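Local coordinates for protein mevalonate kinase, putative (Leishmania major, PDB 2HFS) that probably catalyses the ATP-dependent phosphorylation of (R)-mevalonate to (R)-5-phosphomevalonate, an early step towards isoprenoids and sterols, as a GHMP-family kinase, at residues G40-T45 and T323-A328; Q186-V191 and G240-L245. All coordinates share one frame; numbering follows the deposited sequence.

Contact 1: residues G40-T45 and T323-A328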
loop_
_atom_site.group_PDB
_atom_site.type_symbol
_atom_site.label_atom_id
_atom_site.label_comp_id
_atom_site.label_asym_id
_atom_site.label_seq_id
_atom_site.Cartn_x
_atom_site.Cartn_y
_atom_site.Cartn_z
ATOM N N GLY A 40 -2.214 6.462 1.596
ATOM C CA GLY A 40 -2.103 6.378 0.142
ATOM C C GLY A 40 -1.148 7.457 -0.325
ATOM O O GLY A 40 -1.448 8.656 -0.214
ATOM N N ILE A 41 -0.008 7.039 -0.874
ATOM C CA ILE A 41 1.087 7.966 -1.170
ATOM C C ILE A 41 0.918 8.647 -2.540
ATOM O O ILE A 41 0.083 8.218 -3.351
ATOM C CB ILE A 41 2.441 7.247 -1.031
ATOM C CG1 ILE A 41 2.557 6.036 -1.964
ATOM C CG2 ILE A 41 2.671 6.779 0.451
ATOM C CD1 ILE A 41 4.030 5.591 -2.171
ATOM N N SER A 42 1.684 9.703 -2.800
ATOM C CA SER A 42 1.515 10.467 -4.054
ATOM C C SER A 42 1.953 9.652 -5.238
ATOM O O SER A 42 1.436 9.817 -6.347
ATOM C CB SER A 42 2.382 11.738 -4.054
ATOM O OG SER A 42 1.999 12.641 -3.055
ATOM N N GLU A 43 2.963 8.827 -4.994
ATOM C CA GLU A 43 3.646 8.038 -6.019
ATOM C C GLU A 43 2.712 6.952 -6.516
ATOM O O GLU A 43 2.004 6.345 -5.725
ATOM C CB GLU A 43 4.925 7.441 -5.422
ATOM C CG GLU A 43 6.034 8.482 -5.214
ATOM C CD GLU A 43 5.898 9.414 -4.004
ATOM O OE1 GLU A 43 5.090 9.191 -3.079
ATOM O OE2 GLU A 43 6.663 10.401 -3.960
ATOM N N TYR A 44 2.696 6.721 -7.819
ATOM C CA TYR A 44 1.559 6.035 -8.426
ATOM C C TYR A 44 1.994 5.147 -9.556
ATOM O O TYR A 44 3.121 5.257 -10.067
ATOM C CB TYR A 44 0.551 7.069 -8.954
ATOM C CG TYR A 44 1.144 7.987 -9.982
ATOM C CD1 TYR A 44 1.062 7.682 -11.347
ATOM C CD2 TYR A 44 1.812 9.153 -9.599
ATOM C CE1 TYR A 44 1.620 8.511 -12.302
ATOM C CE2 TYR A 44 2.383 10.002 -10.557
ATOM C CZ TYR A 44 2.287 9.667 -11.896
ATOM O OH TYR A 44 2.823 10.489 -12.845
ATOM N N THR A 45 1.087 4.257 -9.940
ATOM C CA THR A 45 1.255 3.457 -11.130
ATOM C C THR A 45 0.215 4.002 -12.126
ATOM O O THR A 45 -0.957 4.250 -11.752
ATOM C CB THR A 45 0.978 1.972 -10.792
ATOM O OG1 THR A 45 2.073 1.443 -10.019
ATOM C CG2 THR A 45 0.973 1.116 -12.037
ATOM N N THR A 323 5.919 10.411 -0.455
ATOM C CA THR A 323 5.223 11.458 0.319
ATOM C C THR A 323 3.726 11.208 0.425
ATOM O O THR A 323 3.104 10.572 -0.435
ATOM C CB THR A 323 5.431 12.880 -0.267
ATOM O OG1 THR A 323 4.841 12.951 -1.567
ATOM C CG2 THR A 323 6.908 13.223 -0.500
ATOM N N VAL A 324 3.150 11.724 1.502
ATOM C CA VAL A 324 1.720 11.790 1.642
ATOM C C VAL A 324 1.279 13.243 1.543
ATOM O O VAL A 324 1.814 14.134 2.211
ATOM C CB VAL A 324 1.227 11.175 2.951
ATOM C CG1 VAL A 324 -0.296 11.206 2.996
ATOM C CG2 VAL A 324 1.756 9.756 3.099
ATOM N N GLN A 325 0.284 13.456 0.693
ATOM C CA GLN A 325 -0.207 14.785 0.410
ATOM C C GLN A 325 -1.236 15.203 1.456
ATOM O O GLN A 325 -2.034 14.371 1.899
ATOM C CB GLN A 325 -0.839 14.773 -0.972
ATOM C CG GLN A 325 -0.906 16.131 -1.611
ATOM C CD GLN A 325 -1.701 16.101 -2.889
ATOM O OE1 GLN A 325 -2.172 17.143 -3.354
ATOM N NE2 GLN A 325 -1.870 14.896 -3.461
ATOM N N PRO A 326 -1.216 16.476 1.859
ATOM C CA PRO A 326 -2.240 17.013 2.755
ATOM C C PRO A 326 -3.597 17.022 2.078
ATOM O O PRO A 326 -3.686 17.287 0.881
ATOM C CB PRO A 326 -1.791 18.457 2.992
ATOM C CG PRO A 326 -0.350 18.483 2.602
ATOM C CD PRO A 326 -0.215 17.499 1.500
ATOM N N SER A 327 -4.633 16.731 2.853
ATOM C CA SER A 327 -6.001 16.688 2.357
ATOM C C SER A 327 -6.570 18.085 2.090
ATOM O O SER A 327 -7.410 18.258 1.213
ATOM C CB SER A 327 -6.883 15.966 3.370
ATOM O OG SER A 327 -6.907 16.679 4.601
ATOM N N ALA A 328 -6.107 19.068 2.862
ATOM C CA ALA A 328 -6.651 20.422 2.839
ATOM C C ALA A 328 -5.562 21.474 3.016
ATOM O O ALA A 328 -4.412 21.151 3.330
ATOM C CB ALA A 328 -7.712 20.578 3.926
HETATM O O HOH W 1 -1.046 11.172 -0.746
#
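Thr-323 meets Glu-43 through its backbone N and Ser-42 through its backbone O, and the contact illustrates how the rim of one sheet can be completed by a corner of another. The backbone N of Thr-323 gives a nearly straight hydrogen bond (168°) to Glu-43 OE1 at 3.0 Å, on the syn side of the carboxylate but 22° out of its plane. Glu-43 reaches it because its chain bends at chi2, which brings the carboxylate back to Thr-323 N; the two side chains cross at about a right angle. The carbonyl is used as well: Ser-42 N gives a hydrogen bond of 2.9 Å to Thr-323 O. A carboxylate oxygen and a peptide N-H thus take the places that a further strand might have supplied.

The two hydroxyls add a side-chain link. Thr-323 OG1 is tucked between its own backbone N and carbonyl carbon (chi1 64°), turning toward Ser-42 OG, which lies 3.2 Å from it in a hydrogen bond. On the apolar side, Ile-41 and Val-324 cross roughly perpendicularly, and the branch methyls CG2 of Ile-41 and CG2 of Val-324 touch at 4.1 Å. Beyond the strand end one water links the backbones, donating to Gly-40 O at 2.6 Å and accepting from Gln-325 N.

The chain turns its corner at Ser-42, part-way along strand 36-52 of the mixed sheet, while strand 318-324 is an outermost strand of the four-stranded antiparallel sheet. The contact therefore joins the two sheets of the kinase. Tyr-322 packs against Ile-41 and Glu-43, Leu-106 lies against Ile-41, and Val-324 rests on Leu-188 and Leu-190 of strand 188-194.

Contact 2: residues Q186-V191 and G240-L245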
loop_
_atom_site.group_PDB
_atom_site.type_symbol
_atom_site.label_atom_id
_atom_site.label_comp_id
_atom_site.label_asym_id
_atom_site.label_seq_id
_atom_site.Cartn_x
_atom_site.Cartn_y
_atom_site.Cartn_z
ATOM N N GLN A 186 -0.711 18.937 6.714
ATOM C CA GLN A 186 0.744 18.933 6.572
ATOM C C GLN A 186 1.230 17.816 5.639
ATOM O O GLN A 186 0.668 16.732 5.636
ATOM C CB GLN A 186 1.387 18.736 7.947
ATOM C CG GLN A 186 1.786 20.011 8.656
ATOM C CD GLN A 186 2.500 19.713 9.947
ATOM O OE1 GLN A 186 3.724 19.854 10.045
ATOM N NE2 GLN A 186 1.746 19.265 10.934
ATOM N N ARG A 187 2.280 18.084 4.863
ATOM C CA ARG A 187 2.945 17.033 4.069
ATOM C C ARG A 187 3.676 16.049 5.002
ATOM O O ARG A 187 4.284 16.469 5.988
ATOM C CB ARG A 187 3.950 17.672 3.117
ATOM C CG ARG A 187 4.230 16.926 1.833
ATOM C CD ARG A 187 5.271 17.616 0.948
ATOM N NE ARG A 187 4.794 18.879 0.368
ATOM C CZ ARG A 187 5.548 19.749 -0.311
ATOM N NH1 ARG A 187 6.844 19.525 -0.504
ATOM N NH2 ARG A 187 5.001 20.857 -0.796
ATOM N N LEU A 188 3.614 14.762 4.684
ATOM C CA LEU A 188 4.416 13.734 5.332
ATOM C C LEU A 188 5.570 13.380 4.385
ATOM O O LEU A 188 5.347 12.921 3.285
ATOM C CB LEU A 188 3.569 12.471 5.565
ATOM C CG LEU A 188 2.732 12.188 6.808
ATOM C CD1 LEU A 188 2.232 13.385 7.521
ATOM C CD2 LEU A 188 1.661 11.142 6.633
ATOM N N TYR A 189 6.788 13.599 4.855
ATOM C CA TYR A 189 7.993 13.239 4.152
ATOM C C TYR A 189 8.441 11.843 4.629
ATOM O O TYR A 189 8.923 11.693 5.759
ATOM C CB TYR A 189 9.074 14.299 4.396
ATOM C CG TYR A 189 8.775 15.668 3.803
ATOM C CD1 TYR A 189 8.297 16.709 4.602
ATOM C CD2 TYR A 189 8.988 15.929 2.449
ATOM C CE1 TYR A 189 8.020 17.970 4.064
ATOM C CE2 TYR A 189 8.718 17.189 1.903
ATOM C CZ TYR A 189 8.232 18.197 2.719
ATOM O OH TYR A 189 7.960 19.442 2.181
ATOM N N LEU A 190 8.243 10.826 3.779
ATOM C CA LEU A 190 8.506 9.433 4.131
ATOM C C LEU A 190 9.758 8.862 3.482
ATOM O O LEU A 190 10.057 9.149 2.307
ATOM C CB LEU A 190 7.294 8.551 3.758
ATOM C CG LEU A 190 5.933 8.887 4.379
ATOM C CD1 LEU A 190 4.844 7.908 3.929
ATOM C CD2 LEU A 190 6.035 8.890 5.889
ATOM N N VAL A 191 10.484 8.030 4.232
ATOM C CA VAL A 191 11.503 7.172 3.619
ATOM C C VAL A 191 10.961 5.753 3.806
ATOM O O VAL A 191 10.682 5.341 4.923
ATOM C CB VAL A 191 12.905 7.286 4.280
ATOM C CG1 VAL A 191 13.878 6.376 3.572
ATOM C CG2 VAL A 191 13.431 8.715 4.222
ATOM N N GLY A 240 -1.602 18.285 13.953
ATOM C CA GLY A 240 -0.478 18.517 13.053
ATOM C C GLY A 240 0.835 18.442 13.801
ATOM O O GLY A 240 1.812 19.130 13.467
ATOM N N ASP A 241 0.854 17.596 14.820
ATOM C CA ASP A 241 2.034 17.368 15.634
ATOM C C ASP A 241 2.850 16.165 15.133
ATOM O O ASP A 241 2.615 15.023 15.542
ATOM C CB ASP A 241 1.602 17.165 17.086
ATOM C CG ASP A 241 2.761 17.225 18.067
ATOM O OD1 ASP A 241 3.944 17.205 17.634
ATOM O OD2 ASP A 241 2.567 17.282 19.302
ATOM N N LEU A 242 3.837 16.438 14.286
ATOM C CA LEU A 242 4.610 15.368 13.650
ATOM C C LEU A 242 5.655 14.706 14.551
ATOM O O LEU A 242 5.913 13.507 14.421
ATOM C CB LEU A 242 5.233 15.840 12.335
ATOM C CG LEU A 242 4.248 16.209 11.211
ATOM C CD1 LEU A 242 4.979 16.422 9.886
ATOM C CD2 LEU A 242 3.121 15.188 11.040
ATOM N N GLN A 243 6.257 15.469 15.460
ATOM C CA GLN A 243 7.202 14.874 16.405
ATOM C C GLN A 243 6.517 13.796 17.255
ATOM O O GLN A 243 7.062 12.717 17.471
ATOM C CB GLN A 243 7.833 15.952 17.281
ATOM C CG GLN A 243 8.970 15.466 18.145
ATOM C CD GLN A 243 9.493 16.561 19.049
ATOM O OE1 GLN A 243 9.936 17.612 18.562
ATOM N NE2 GLN A 243 9.425 16.337 20.361
ATOM N N ARG A 244 5.316 14.102 17.730
ATOM C CA ARG A 244 4.568 13.166 18.542
ATOM C C ARG A 244 4.095 11.994 17.699
ATOM O O ARG A 244 4.099 10.842 18.155
ATOM C CB ARG A 244 3.365 13.848 19.171
ATOM C CG ARG A 244 2.473 12.879 19.912
ATOM C CD ARG A 244 1.630 13.499 20.989
ATOM N NE ARG A 244 0.366 12.777 21.144
ATOM C CZ ARG A 244 -0.813 13.240 20.740
ATOM N NH1 ARG A 244 -0.924 14.444 20.165
ATOM N NH2 ARG A 244 -1.897 12.510 20.931
ATOM N N LEU A 245 3.662 12.291 16.477
ATOM C CA LEU A 245 3.266 11.242 15.563
ATOM C C LEU A 245 4.408 10.238 15.412
ATOM O O LEU A 245 4.180 9.030 15.441
ATOM C CB LEU A 245 2.850 11.812 14.204
ATOM C CG LEU A 245 2.266 10.753 13.255
ATOM C CD1 LEU A 245 0.870 10.329 13.678
ATOM C CD2 LEU A 245 2.275 11.227 11.799
#
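Leu-242 is the apolar knuckle by which the start of a helix leans on the start of a strand. Its CG lies anti to its own carbonyl carbon (chi1 -65°), which sends the forked end towards Leu-188 and Gln-186. One methyl, CD2, meets CD1 of Leu-188 at 4.1 Å. The other, CD1, lies under the amide oxygen OE1 of Gln-186 at 3.7 Å, and 4.0 Å from the carbonyl oxygen of Arg-187.

Gln-186 comes from the opposite direction. Its chi1 of -95° departs from a staggered value, and the chain runs extended beyond CG, which carries the amide past Leu-242 to Gly-240. NE2 is modelled 2.5 Å from Gly-240 O, too short to be trusted as a bond length; the donor would also approach from well off the carbonyl axis, at a C=O...N angle of 106°. The exact bond is doubtful, although the proximity is clear.

Gly-240 has positive phi and is the C-prime residue of a Schellman motif that ends helix 216-239. Asp-241 follows at once as N-cap of helix 242-258, with a weak capping bond from Arg-244 N to OD1.

These residues form the link between two consecutive helices. Leu-245 packs on Leu-237 of the first helix and on Leu-295 of strand 291-296, which Leu-188 also touches, whereas Tyr-189 and Val-191 face helix 299-312.

How the contacts relate
Contacts 1 and 2, whose centres are 13 Å apart, meet through neighbouring strands of one antiparallel sheet. Val-324 N lies 3.1 Å from Leu-188 O, a probable hydrogen bond of the pairing between strands 318-324 and 188-194. Just beyond the end of the outer strand, Pro-326 CG packs 3.5 Å from Arg-187 N. The outer strand thus has contact 1 along its far edge, toward the mixed sheet, while contact 2 fastens the next strand in to the junction of two helices. Contact 2 is the more peripheral, about 18 Å from the centre of the chain against about 11 Å for contact 1. Neither includes bound substrate or nucleotide; contact 1 is largely polar, contact 2 more apolar.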